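Side-chain contacts in galactose mutarotase-like protein (Clostridium acetobutylicum, PDB 3OS7), which probably binds carbohydrate and interconverts the anomers of aldose sugars: residues A[126-131]-A[160-165]; A[21-26]-A[30-35]; A[41-46]-A[334-339]; A[182-187]-A[275-280]. One frame throughout, in Å; residues are numbered along the deposited sequence. Where two conformers were deposited one is given.

How the interactions relate
Followed from the N terminus, the chain first makes interaction 2, a hairpin whose strands 18-25 and 28-33 close a tight turn. Strand 39-45 then joins this small sheet and opens interaction 3, which is completed only by strand 329-340 near the C terminus, so that almost the whole chain lies between its halves. Within that long excursion come interactions 1 and 4, one after the other, and neither crosses the other. Interaction 1 brings together turns of the long strands that pack against the hairpin of interaction 2. Interaction 4 joins strand 178-189 to strand 273-279, which pairs with strand 329-340 and thereby borders interaction 3.

Interaction 1: A[126-131]-A[160-165]; sequences QDKALV and SSKGLK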
loop_
_atom_site.group_PDB
_atom_site.type_symbol
_atom_site.label_atom_id
_atom_site.label_comp_id
_atom_site.label_asym_id
_atom_site.label_seq_id
_atom_site.Cartn_x
_atom_site.Cartn_y
_atom_site.Cartn_z
ATOM N N GLN A 126 -16.254 14.542 16.357
ATOM C CA GLN A 126 -17.537 13.944 16.071
ATOM C C GLN A 126 -17.401 12.517 16.560
ATOM O O GLN A 126 -17.060 12.310 17.732
ATOM C CB GLN A 126 -17.902 14.072 14.583
ATOM C CG GLN A 126 -17.567 15.465 14.014
ATOM C CD GLN A 126 -18.739 16.145 13.306
ATOM O OE1 GLN A 126 -18.539 16.917 12.365
ATOM N NE2 GLN A 126 -19.960 15.875 13.767
ATOM N N ASP A 127 -17.634 11.552 15.679
ATOM C CA ASP A 127 -17.445 10.156 16.023
ATOM C C ASP A 127 -16.346 9.517 15.163
ATOM O O ASP A 127 -16.465 8.370 14.777
ATOM C CB ASP A 127 -18.761 9.384 15.885
ATOM C CG ASP A 127 -19.850 9.885 16.856
ATOM O OD1 ASP A 127 -19.535 10.704 17.755
ATOM O OD2 ASP A 127 -21.020 9.459 16.715
ATOM N N LYS A 128 -15.281 10.270 14.896
ATOM C CA LYS A 128 -14.116 9.779 14.142
ATOM C C LYS A 128 -12.828 9.844 14.984
ATOM O O LYS A 128 -12.688 10.738 15.813
ATOM C CB LYS A 128 -13.884 10.645 12.923
ATOM C CG LYS A 128 -15.101 10.715 11.980
ATOM C CD LYS A 128 -14.931 11.782 10.894
ATOM C CE LYS A 128 -16.258 12.045 10.173
ATOM N NZ LYS A 128 -16.797 10.800 9.535
ATOM N N ALA A 129 -11.880 8.950 14.699
ATOM C CA ALA A 129 -10.574 8.976 15.337
ATOM C C ALA A 129 -9.552 9.232 14.260
ATOM O O ALA A 129 -9.498 8.508 13.267
ATOM C CB ALA A 129 -10.283 7.668 16.101
ATOM N N LEU A 130 -8.757 10.280 14.461
ATOM C CA LEU A 130 -7.741 10.715 13.521
ATOM C C LEU A 130 -6.337 10.566 14.116
ATOM O O LEU A 130 -6.054 11.059 15.221
ATOM C CB LEU A 130 -7.985 12.177 13.114
ATOM C CG LEU A 130 -6.973 12.839 12.178
ATOM C CD1 LEU A 130 -7.072 12.237 10.811
ATOM C CD2 LEU A 130 -7.175 14.337 12.073
ATOM N N VAL A 131 -5.476 9.849 13.392
ATOM C CA VAL A 131 -4.067 9.718 13.747
ATOM C C VAL A 131 -3.220 10.026 12.524
ATOM O O VAL A 131 -3.436 9.469 11.431
ATOM C CB VAL A 131 -3.755 8.332 14.244
ATOM C CG1 VAL A 131 -2.243 8.178 14.458
ATOM C CG2 VAL A 131 -4.513 8.017 15.530
ATOM N N SER A 160 -13.662 5.691 11.228
ATOM C CA SER A 160 -15.073 6.033 11.462
ATOM C C SER A 160 -15.931 4.824 11.152
ATOM O O SER A 160 -15.418 3.750 10.782
ATOM C CB SER A 160 -15.503 7.222 10.581
ATOM O OG SER A 160 -15.704 6.822 9.223
ATOM N N SER A 161 -17.250 5.002 11.264
ATOM C CA SER A 161 -18.166 3.945 10.881
ATOM C C SER A 161 -18.090 3.572 9.406
ATOM O O SER A 161 -18.556 2.503 9.016
ATOM C CB SER A 161 -19.610 4.298 11.248
ATOM O OG SER A 161 -20.090 5.310 10.405
ATOM N N LYS A 162 -17.521 4.445 8.583
ATOM C CA LYS A 162 -17.275 4.151 7.186
ATOM C C LYS A 162 -15.972 3.379 6.930
ATOM O O LYS A 162 -15.610 3.125 5.770
ATOM C CB LYS A 162 -17.228 5.452 6.383
ATOM C CG LYS A 162 -18.560 6.200 6.393
ATOM C CD LYS A 162 -18.462 7.561 5.724
ATOM C CE LYS A 162 -17.737 8.590 6.569
ATOM N NZ LYS A 162 -17.586 9.868 5.805
ATOM N N GLY A 163 -15.274 3.022 7.999
ATOM C CA GLY A 163 -14.011 2.307 7.918
ATOM C C GLY A 163 -12.812 3.226 8.078
ATOM O O GLY A 163 -12.887 4.255 8.748
ATOM N N LEU A 164 -11.705 2.830 7.464
ATOM C CA LEU A 164 -10.447 3.553 7.546
ATOM C C LEU A 164 -10.217 4.344 6.263
ATOM O O LEU A 164 -10.266 3.779 5.193
ATOM C CB LEU A 164 -9.271 2.592 7.743
ATOM C CG LEU A 164 -7.891 3.240 7.941
ATOM C CD1 LEU A 164 -7.848 3.980 9.281
ATOM C CD2 LEU A 164 -6.758 2.155 7.926
ATOM N N LYS A 165 -9.969 5.642 6.402
ATOM C CA LYS A 165 -9.557 6.500 5.287
ATOM C C LYS A 165 -8.101 6.898 5.483
ATOM O O LYS A 165 -7.677 7.365 6.555
ATOM C CB LYS A 165 -10.432 7.756 5.213
ATOM C CG LYS A 165 -10.144 8.661 4.041
ATOM C CD LYS A 165 -11.249 9.729 3.852
ATOM C CE LYS A 165 -10.957 11.026 4.444
ATOM N NZ LYS A 165 -11.717 12.090 3.685
HETATM O O HOH W 1 -18.166 7.203 12.831
#
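Lys128 and Ser160 meet where strand 128-137 begins and strand 151-160 ends, and the side chain of Lys128 arches over the serine before reaching Lys162. Its CB stands off from the facing segment. The next atom makes the first contact, with CG lying 3.8 Å from Ser160 CB. CD and CE then carry the chain outward, and the bend at the last torsion (chi4 -59°) swings the ammonium group back: NZ comes within 3.9 Å of that same Ser160 CB and lies 3.8 Å from CE of Lys162. The two lysines pass each other at a slant, leaving Lys128 NZ and Lys162 NZ 3.9 Å apart. Such proximity of like charges is presumably unfavourable, although Lys162 is exposed to solvent and Lys128 also lies against Glu158. Beneath the arch, Ser160 OG is held between its own backbone N and carbonyl carbon (chi1 76°), from where it accepts a bond of 3.1 Å from Lys162 N, the signature of an ST turn. A water links the segments at their outer end, donating to Asp127 O at 2.8 Å and accepting from Ser161 N at 2.9 Å. The polar backbone groups of two neighbouring turns are thus joined without direct bonding. Strand 128-137 continues the partnership with strand 151-160 through Ala129 and Leu159. The type I turn from Ser160 to Gly163, with backbone bonds in both directions between its end residues, is the arrangement of a tight two-residue beta hairpin, linking strands 151-160 and 163-172.

Interaction 2: A[21-26]-A[30-35]; sequences IRFAAG and ALIIPD
Phe23 lays one face of its ring on Ala30, its hydrogen-bonded partner in an antiparallel hairpin. The methyl CB of Ala30 sits 3.8 Å from the ring centroid and 23° off the normal, a CH-pi contact displaced toward the rim. This overlap depends on a first torsion of 56°, which places CG between backbone N and carbonyl carbon and folds the ring across the adjacent strand. Ile21 O lies at the ring's edge, in its plane. On the same sheet face, CG2 of Ile32 reaches Ile21 CB at 3.6 Å and approaches Phe23 CE1 obliquely. The opposite face carries Arg22 and Leu31, a non-hydrogen-bonded pair: Leu31 CD1 stands over the centre of the guanidinium, 4.0 Å above its plane, while NE of Arg22 is engaged in a salt bridge with Glu12. Four backbone bonds fix the pairing, the shortest being Ala30 N to Phe23 O at 2.8 Å. The hairpin supplies two inner strands of a small antiparallel sheet, flanked by strand 8-14 beside Arg22 and strand 39-45 beside Leu31. Its other face packs onto strands 128-137 and 151-160: Ile21 and Phe23 meet Val131, Phe23 and Ile32 meet Tyr157, and Ile32 also touches Val133.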
loop_
_atom_site.group_PDB
_atom_site.type_symbol
_atom_site.label_atom_id
_atom_site.label_comp_id
_atom_site.label_asym_id
_atom_site.label_seq_id
_atom_site.Cartn_x
_atom_site.Cartn_y
_atom_site.Cartn_z
ATOM N N ILE A 21 0.171 3.382 18.542
ATOM C CA ILE A 21 -1.126 4.008 18.745
ATOM C C ILE A 21 -2.230 3.063 18.306
ATOM O O ILE A 21 -2.261 2.624 17.137
ATOM C CB ILE A 21 -1.266 5.366 17.973
ATOM C CG1 ILE A 21 -0.106 6.335 18.236
ATOM C CG2 ILE A 21 -2.640 6.000 18.276
ATOM C CD1 ILE A 21 -0.063 6.916 19.615
ATOM N N ARG A 22 -3.117 2.721 19.242
ATOM C CA ARG A 22 -4.329 1.966 18.962
ATOM C C ARG A 22 -5.491 2.961 18.901
ATOM O O ARG A 22 -5.588 3.856 19.732
ATOM C CB ARG A 22 -4.575 0.984 20.081
ATOM C CG ARG A 22 -5.327 -0.235 19.717
ATOM C CD ARG A 22 -5.284 -1.249 20.872
ATOM N NE ARG A 22 -3.940 -1.708 21.230
ATOM C CZ ARG A 22 -3.313 -2.765 20.699
ATOM N NH1 ARG A 22 -3.860 -3.485 19.731
ATOM N NH2 ARG A 22 -2.107 -3.089 21.123
ATOM N N PHE A 23 -6.345 2.838 17.899
ATOM C CA PHE A 23 -7.438 3.809 17.737
ATOM C C PHE A 23 -8.696 3.117 17.249
ATOM O O PHE A 23 -8.625 2.117 16.543
ATOM C CB PHE A 23 -7.018 5.053 16.897
ATOM C CG PHE A 23 -6.473 4.775 15.501
ATOM C CD1 PHE A 23 -5.261 4.133 15.308
ATOM C CD2 PHE A 23 -7.119 5.290 14.378
ATOM C CE1 PHE A 23 -4.739 3.955 14.036
ATOM C CE2 PHE A 23 -6.623 5.066 13.095
ATOM C CZ PHE A 23 -5.433 4.397 12.922
ATOM N N ALA A 24 -9.845 3.667 17.644
ATOM C CA ALA A 24 -11.120 3.003 17.494
ATOM C C ALA A 24 -12.205 4.034 17.213
ATOM O O ALA A 24 -12.244 5.100 17.849
ATOM C CB ALA A 24 -11.451 2.222 18.778
ATOM N N ALA A 25 -13.079 3.711 16.266
ATOM C CA ALA A 25 -14.277 4.511 16.032
ATOM C C ALA A 25 -15.225 3.695 15.195
ATOM O O ALA A 25 -14.784 2.895 14.374
ATOM C CB ALA A 25 -13.919 5.840 15.310
ATOM N N GLY A 26 -16.514 3.854 15.448
ATOM C CA GLY A 26 -17.562 3.251 14.619
ATOM C C GLY A 26 -17.541 1.741 14.517
ATOM O O GLY A 26 -18.000 1.185 13.523
ATOM N N ALA A 30 -7.913 -0.025 14.953
ATOM C CA ALA A 30 -6.654 -0.092 14.220
ATOM C C ALA A 30 -5.443 0.034 15.152
ATOM O O ALA A 30 -5.544 0.537 16.280
ATOM C CB ALA A 30 -6.578 0.970 13.149
ATOM N N LEU A 31 -4.304 -0.392 14.649
ATOM C CA LEU A 31 -3.039 -0.299 15.392
ATOM C C LEU A 31 -1.980 0.186 14.418
ATOM O O LEU A 31 -1.779 -0.430 13.383
ATOM C CB LEU A 31 -2.666 -1.668 15.965
ATOM C CG LEU A 31 -1.321 -1.757 16.694
ATOM C CD1 LEU A 31 -1.279 -0.772 17.867
ATOM C CD2 LEU A 31 -1.115 -3.213 17.137
ATOM N N ILE A 32 -1.282 1.270 14.770
ATOM C CA ILE A 32 -0.244 1.811 13.961
ATOM C C ILE A 32 1.094 1.819 14.724
ATOM O O ILE A 32 1.127 2.042 15.944
ATOM C CB ILE A 32 -0.606 3.230 13.432
ATOM C CG1 ILE A 32 0.368 3.685 12.333
ATOM C CG2 ILE A 32 -0.666 4.274 14.570
ATOM C CD1 ILE A 32 -0.100 5.004 11.641
ATOM N N ILE A 33 2.169 1.511 13.986
ATOM C CA ILE A 33 3.526 1.429 14.557
ATOM C C ILE A 33 4.434 2.522 13.955
ATOM O O ILE A 33 5.086 2.311 12.917
ATOM C CB ILE A 33 4.194 0.068 14.315
ATOM C CG1 ILE A 33 3.246 -1.120 14.584
ATOM C CG2 ILE A 33 5.472 -0.033 15.201
ATOM C CD1 ILE A 33 2.750 -1.227 16.006
ATOM N N PRO A 34 4.490 3.691 14.604
ATOM C CA PRO A 34 5.299 4.788 14.068
ATOM C C PRO A 34 6.765 4.438 13.803
ATOM O O PRO A 34 7.289 4.797 12.739
ATOM C CB PRO A 34 5.147 5.888 15.122
ATOM C CG PRO A 34 3.831 5.598 15.761
ATOM C CD PRO A 34 3.726 4.099 15.791
ATOM N N ASP A 35 7.391 3.689 14.711
ATOM C CA ASP A 35 8.798 3.305 14.566
ATOM C C ASP A 35 9.148 2.445 13.349
ATOM O O ASP A 35 10.309 2.395 12.956
ATOM C CB ASP A 35 9.269 2.544 15.801
ATOM C CG ASP A 35 9.699 3.472 16.942
ATOM O OD1 ASP A 35 9.865 4.681 16.705
ATOM O OD2 ASP A 35 9.872 2.982 18.068
#

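Interaction 3: A[41-46]-A[334-339]; sequences VELKDT and CKLYIE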
loop_
_atom_site.group_PDB
_atom_site.type_symbol
_atom_site.label_atom_id
_atom_site.label_comp_id
_atom_site.label_asym_id
_atom_site.label_seq_id
_atom_site.Cartn_x
_atom_site.Cartn_y
_atom_site.Cartn_z
ATOM N N VAL A 41 -0.799 -2.048 11.105
ATOM C CA VAL A 41 -0.654 -3.499 11.070
ATOM C C VAL A 41 -1.899 -4.265 11.429
ATOM O O VAL A 41 -1.962 -5.478 11.232
ATOM C CB VAL A 41 0.497 -3.978 11.990
ATOM C CG1 VAL A 41 1.809 -3.421 11.489
ATOM C CG2 VAL A 41 0.250 -3.651 13.494
ATOM N N GLU A 42 -2.904 -3.564 11.931
ATOM C CA GLU A 42 -4.178 -4.169 12.248
ATOM C C GLU A 42 -5.335 -3.221 11.948
ATOM O O GLU A 42 -5.251 -2.056 12.245
ATOM C CB GLU A 42 -4.209 -4.553 13.736
ATOM C CG GLU A 42 -5.311 -5.552 14.022
ATOM C CD GLU A 42 -5.246 -6.093 15.430
ATOM O OE1 GLU A 42 -5.211 -5.261 16.357
ATOM O OE2 GLU A 42 -5.220 -7.337 15.592
ATOM N N LEU A 43 -6.387 -3.748 11.322
ATOM C CA LEU A 43 -7.660 -3.048 11.133
ATOM C C LEU A 43 -8.758 -4.095 11.262
ATOM O O LEU A 43 -8.830 -5.027 10.442
ATOM C CB LEU A 43 -7.764 -2.409 9.769
ATOM C CG LEU A 43 -9.111 -1.724 9.491
ATOM C CD1 LEU A 43 -9.376 -0.530 10.463
ATOM C CD2 LEU A 43 -9.218 -1.289 8.041
ATOM N N LYS A 44 -9.545 -4.008 12.325
ATOM C CA LYS A 44 -10.535 -5.052 12.569
ATOM C C LYS A 44 -11.877 -4.471 12.957
ATOM O O LYS A 44 -11.969 -3.309 13.330
ATOM C CB LYS A 44 -10.024 -6.023 13.633
ATOM C CG LYS A 44 -9.721 -5.391 14.958
ATOM C CD LYS A 44 -8.953 -6.352 15.888
ATOM C CE LYS A 44 -8.899 -5.775 17.284
ATOM N NZ LYS A 44 -8.392 -6.757 18.278
ATOM N N ASP A 45 -12.909 -5.292 12.869
ATOM C CA ASP A 45 -14.258 -4.980 13.405
ATOM C C ASP A 45 -14.583 -6.166 14.297
ATOM O O ASP A 45 -15.005 -7.215 13.807
ATOM C CB ASP A 45 -15.279 -4.825 12.259
ATOM C CG ASP A 45 -16.721 -4.429 12.742
ATOM O OD1 ASP A 45 -17.176 -4.897 13.796
ATOM O OD2 ASP A 45 -17.409 -3.644 12.033
ATOM N N THR A 46 -14.338 -6.029 15.595
ATOM C CA THR A 46 -14.416 -7.190 16.483
ATOM C C THR A 46 -15.852 -7.760 16.544
ATOM O O THR A 46 -16.026 -8.977 16.620
ATOM C CB THR A 46 -13.874 -6.878 17.898
ATOM O OG1 THR A 46 -14.602 -5.788 18.455
ATOM C CG2 THR A 46 -12.393 -6.507 17.836
ATOM N N CYS A 334 -6.993 6.309 -0.065
ATOM C CA CYS A 334 -7.578 4.961 -0.127
ATOM C C CYS A 334 -8.503 4.771 1.052
ATOM O O CYS A 334 -8.380 5.490 2.066
ATOM C CB CYS A 334 -6.514 3.887 -0.101
ATOM S SG CYS A 334 -5.430 3.883 -1.539
ATOM N N LYS A 335 -9.469 3.876 0.899
ATOM C CA LYS A 335 -10.402 3.554 1.951
ATOM C C LYS A 335 -10.477 2.051 2.111
ATOM O O LYS A 335 -10.443 1.325 1.138
ATOM C CB LYS A 335 -11.787 4.123 1.632
ATOM C CG LYS A 335 -11.827 5.622 1.611
ATOM C CD LYS A 335 -13.197 6.137 1.187
ATOM C CE LYS A 335 -13.192 7.655 1.060
ATOM N NZ LYS A 335 -14.532 8.189 0.670
ATOM N N LEU A 336 -10.565 1.595 3.352
ATOM C CA LEU A 336 -10.735 0.178 3.635
ATOM C C LEU A 336 -11.978 0.045 4.526
ATOM O O LEU A 336 -12.084 0.712 5.545
ATOM C CB LEU A 336 -9.516 -0.349 4.387
ATOM C CG LEU A 336 -8.281 -0.643 3.578
ATOM C CD1 LEU A 336 -7.100 -0.941 4.546
ATOM C CD2 LEU A 336 -8.527 -1.839 2.665
ATOM N N TYR A 337 -12.892 -0.830 4.139
ATOM C CA TYR A 337 -14.128 -1.047 4.891
ATOM C C TYR A 337 -14.693 -2.422 4.617
ATOM O O TYR A 337 -14.272 -3.115 3.685
ATOM C CB TYR A 337 -15.190 0.023 4.567
ATOM C CG TYR A 337 -15.448 0.331 3.101
ATOM C CD1 TYR A 337 -14.646 1.231 2.422
ATOM C CD2 TYR A 337 -16.552 -0.219 2.418
ATOM C CE1 TYR A 337 -14.884 1.540 1.087
ATOM C CE2 TYR A 337 -16.803 0.098 1.105
ATOM C CZ TYR A 337 -15.959 0.973 0.433
ATOM O OH TYR A 337 -16.166 1.330 -0.887
ATOM N N ILE A 338 -15.667 -2.800 5.423
ATOM C CA ILE A 338 -16.326 -4.098 5.328
ATOM C C ILE A 338 -17.785 -3.849 4.977
ATOM O O ILE A 338 -18.409 -2.899 5.483
ATOM C CB ILE A 338 -16.269 -4.837 6.702
ATOM C CG1 ILE A 338 -14.830 -4.945 7.197
ATOM C CG2 ILE A 338 -16.942 -6.232 6.618
ATOM C CD1 ILE A 338 -14.698 -5.169 8.727
ATOM N N GLU A 339 -18.350 -4.693 4.125
ATOM C CA GLU A 339 -19.783 -4.563 3.830
ATOM C C GLU A 339 -20.421 -5.919 3.631
ATOM O O GLU A 339 -19.726 -6.926 3.390
ATOM C CB GLU A 339 -20.019 -3.607 2.644
ATOM C CG GLU A 339 -19.435 -4.076 1.369
ATOM C CD GLU A 339 -19.578 -3.113 0.188
ATOM O OE1 GLU A 339 -19.704 -1.883 0.355
ATOM O OE2 GLU A 339 -19.520 -3.629 -0.949
#
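The backbones of Leu43 to Asp45 and Leu336 to Ile338 run nearly the same way, their directions 21° apart, yet they remain well separated: the CA atoms of Leu43 and Leu336 are 8.7 Å from each other and those of Asp45 and Ile338 8.4 Å. Such spacing is that of strands in facing layers, which are joined by side chains and not by backbone pairing. The layers belong to the galactose mutarotase-like beta supersandwich, where strand 39-45 of the small N-terminal sheet lies over strand 329-340. In both strands alternate residues enter the gap, Leu43 and Asp45 from one side, Leu336 and Ile338 from the other, while Lys44 and Tyr337 are directed away from it. Leu43 has CG anti to its backbone N (chi1 177°), extending the branch CD2 across the layers; this methyl lies 3.8 Å from Leu336 CB and also meets Leu336 CD1, at 4.1 Å. The two leucines approach at a slant. Leu164, from strand 163-172, packs against Leu43, and Tyr277 adjoins Leu336, so the contact continues into the larger core. The second pair is less obviously matched, because an acidic residue faces an aliphatic one. The conflict is resolved by using the aspartate's methylene as the apolar surface. Its carboxylate turns aside from the methyl, and OD1 takes a hydrogen bond from Lys48 N, just past the strand. Tyr28 OH is hydrogen-bonded to Ile338 N, which places strand 28-33 beside the contact. The isoleucine's delta methyl completes the packing: CD1 of Ile338 rests 3.6 Å from CB of Asp45.

Interaction 4: A[182-187]-A[275-280]; sequences VGYHSA and VVYEMS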
loop_
_atom_site.group_PDB
_atom_site.type_symbol
_atom_site.label_atom_id
_atom_site.label_comp_id
_atom_site.label_asym_id
_atom_site.label_seq_id
_atom_site.Cartn_x
_atom_site.Cartn_y
_atom_site.Cartn_z
ATOM N N VAL A 182 4.816 6.605 -5.797
ATOM C CA VAL A 182 4.384 6.192 -4.475
ATOM C C VAL A 182 3.481 4.966 -4.626
ATOM O O VAL A 182 2.737 4.850 -5.595
ATOM C CB VAL A 182 3.548 7.302 -3.792
ATOM C CG1 VAL A 182 3.060 6.858 -2.369
ATOM C CG2 VAL A 182 4.329 8.590 -3.698
ATOM N N GLY A 183 3.470 4.109 -3.615
ATOM C CA GLY A 183 2.522 3.021 -3.572
ATOM C C GLY A 183 2.493 2.391 -2.197
ATOM O O GLY A 183 3.071 2.925 -1.245
ATOM N N TYR A 184 1.762 1.275 -2.103
ATOM C CA TYR A 184 1.681 0.521 -0.882
ATOM C C TYR A 184 1.820 -0.956 -1.160
ATOM O O TYR A 184 1.354 -1.452 -2.166
ATOM C CB TYR A 184 0.355 0.714 -0.193
ATOM C CG TYR A 184 0.255 1.976 0.607
ATOM C CD1 TYR A 184 -0.116 3.161 0.025
ATOM C CD2 TYR A 184 0.509 1.963 1.976
ATOM C CE1 TYR A 184 -0.197 4.306 0.764
ATOM C CE2 TYR A 184 0.438 3.083 2.718
ATOM C CZ TYR A 184 0.053 4.262 2.130
ATOM O OH TYR A 184 -0.036 5.410 2.901
ATOM N N HIS A 185 2.434 -1.664 -0.217
ATOM C CA HIS A 185 2.580 -3.116 -0.324
ATOM C C HIS A 185 1.547 -3.824 0.563
ATOM O O HIS A 185 1.856 -4.783 1.268
ATOM C CB HIS A 185 3.990 -3.460 0.079
ATOM C CG HIS A 185 4.491 -4.751 -0.469
ATOM N ND1 HIS A 185 3.950 -5.964 -0.110
ATOM C CD2 HIS A 185 5.524 -5.027 -1.300
ATOM C CE1 HIS A 185 4.617 -6.939 -0.713
ATOM N NE2 HIS A 185 5.576 -6.395 -1.444
ATOM N N SER A 186 0.303 -3.375 0.472
ATOM C CA SER A 186 -0.731 -3.723 1.442
ATOM C C SER A 186 -1.006 -5.236 1.548
ATOM O O SER A 186 -1.252 -5.908 0.541
ATOM C CB SER A 186 -2.009 -2.980 1.053
ATOM O OG SER A 186 -1.704 -1.615 0.799
ATOM N N ALA A 187 -0.983 -5.741 2.781
ATOM C CA ALA A 187 -1.056 -7.180 3.081
ATOM C C ALA A 187 -2.377 -7.550 3.748
ATOM O O ALA A 187 -2.663 -7.095 4.866
ATOM C CB ALA A 187 0.128 -7.588 3.977
ATOM N N VAL A 275 -14.559 -7.422 1.890
ATOM C CA VAL A 275 -13.588 -6.403 2.290
ATOM C C VAL A 275 -13.297 -5.544 1.070
ATOM O O VAL A 275 -13.039 -6.066 -0.007
ATOM C CB VAL A 275 -12.278 -7.011 2.832
ATOM C CG1 VAL A 275 -11.195 -5.936 2.950
ATOM C CG2 VAL A 275 -12.547 -7.692 4.213
ATOM N N VAL A 276 -13.428 -4.233 1.226
ATOM C CA VAL A 276 -13.269 -3.308 0.102
ATOM C C VAL A 276 -12.051 -2.409 0.302
ATOM O O VAL A 276 -11.872 -1.813 1.377
ATOM C CB VAL A 276 -14.523 -2.416 -0.079
ATOM C CG1 VAL A 276 -14.341 -1.490 -1.283
ATOM C CG2 VAL A 276 -15.802 -3.257 -0.234
ATOM N N TYR A 277 -11.243 -2.294 -0.744
ATOM C CA TYR A 277 -10.054 -1.451 -0.773
ATOM C C TYR A 277 -10.222 -0.486 -1.945
ATOM O O TYR A 277 -9.892 -0.798 -3.090
ATOM C CB TYR A 277 -8.815 -2.331 -0.960
ATOM C CG TYR A 277 -7.446 -1.685 -0.832
ATOM C CD1 TYR A 277 -7.248 -0.459 -0.210
ATOM C CD2 TYR A 277 -6.305 -2.360 -1.313
ATOM C CE1 TYR A 277 -5.961 0.055 -0.049
ATOM C CE2 TYR A 277 -5.045 -1.825 -1.174
ATOM C CZ TYR A 277 -4.873 -0.626 -0.557
ATOM O OH TYR A 277 -3.590 -0.109 -0.394
ATOM N N GLU A 278 -10.775 0.681 -1.650
ATOM C CA GLU A 278 -11.066 1.705 -2.655
ATOM C C GLU A 278 -9.873 2.653 -2.791
ATOM O O GLU A 278 -9.297 3.107 -1.808
ATOM C CB GLU A 278 -12.337 2.460 -2.257
ATOM C CG GLU A 278 -12.845 3.440 -3.277
ATOM C CD GLU A 278 -14.274 3.957 -2.984
ATOM O OE1 GLU A 278 -14.895 3.616 -1.944
ATOM O OE2 GLU A 278 -14.773 4.709 -3.850
HETATM N N MSE A 279 -9.509 2.940 -4.020
HETATM C CA MSE A 279 -8.327 3.734 -4.321
HETATM C C MSE A 279 -8.714 4.933 -5.165
HETATM O O MSE A 279 -9.485 4.800 -6.116
HETATM C CB MSE A 279 -7.332 2.895 -5.115
HETATM C CG MSE A 279 -6.984 1.605 -4.499
HETATM SE SE MSE A 279 -6.252 0.325 -5.762
HETATM C CE MSE A 279 -6.389 -1.136 -4.556
ATOM N N SER A 280 -8.132 6.081 -4.850
ATOM C CA SER A 280 -8.358 7.297 -5.654
ATOM C C SER A 280 -7.661 7.188 -7.012
ATOM O O SER A 280 -6.774 6.334 -7.224
ATOM C CB SER A 280 -7.891 8.545 -4.901
ATOM O OG SER A 280 -6.472 8.614 -4.823
#
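Ser186 and Tyr277 join hydroxyl to hydroxyl inside the galactose mutarotase-like beta supersandwich, spanning two strands whose backbones are far apart. The tight part of the contact centres on this meeting. Ser186 OG and Tyr277 OH are 2.7 Å apart and hydrogen-bonded, and either could be the donor. The serine oxygen comes in at a bent angle to the phenolic C-O bond, about 119° from Tyr277 CZ through OH, which is compatible with either hydroxyl donating. Tyrosine supplies most of the reach: with CG anti to its backbone N (chi1 -172°), the ring projects from strand 273-279 toward strand 178-189, bridging a separation of 9.8 Å between Ser186 CA and Tyr277 CA. The serine methylene adds packing, CB lying 3.6 Å from Tyr277 OH and touching the CE2 side of the ring at 3.9 Å. Both hydroxyls are buried, so each provides the other with a polar partner in the core. Elsewhere the contact is loose. The OH of Tyr184 turns to Thr168. The side chain of His185 leaves the backbone away from strand 273-279, and its NE2 is hydrogen-bonded to a tartrate probably derived from the crystallisation liquor. The segment therefore has one side in the core and the other at a ligand-occupied site, which is consistent with a sugar pocket in this family. Around the phenol, Phe188 meets the ring at an interplanar angle of about 55°, and Pro302 packs beside it. At the slack end of the contact, Tyr184 CB comes no nearer than 4.0 Å to Tyr277 OH.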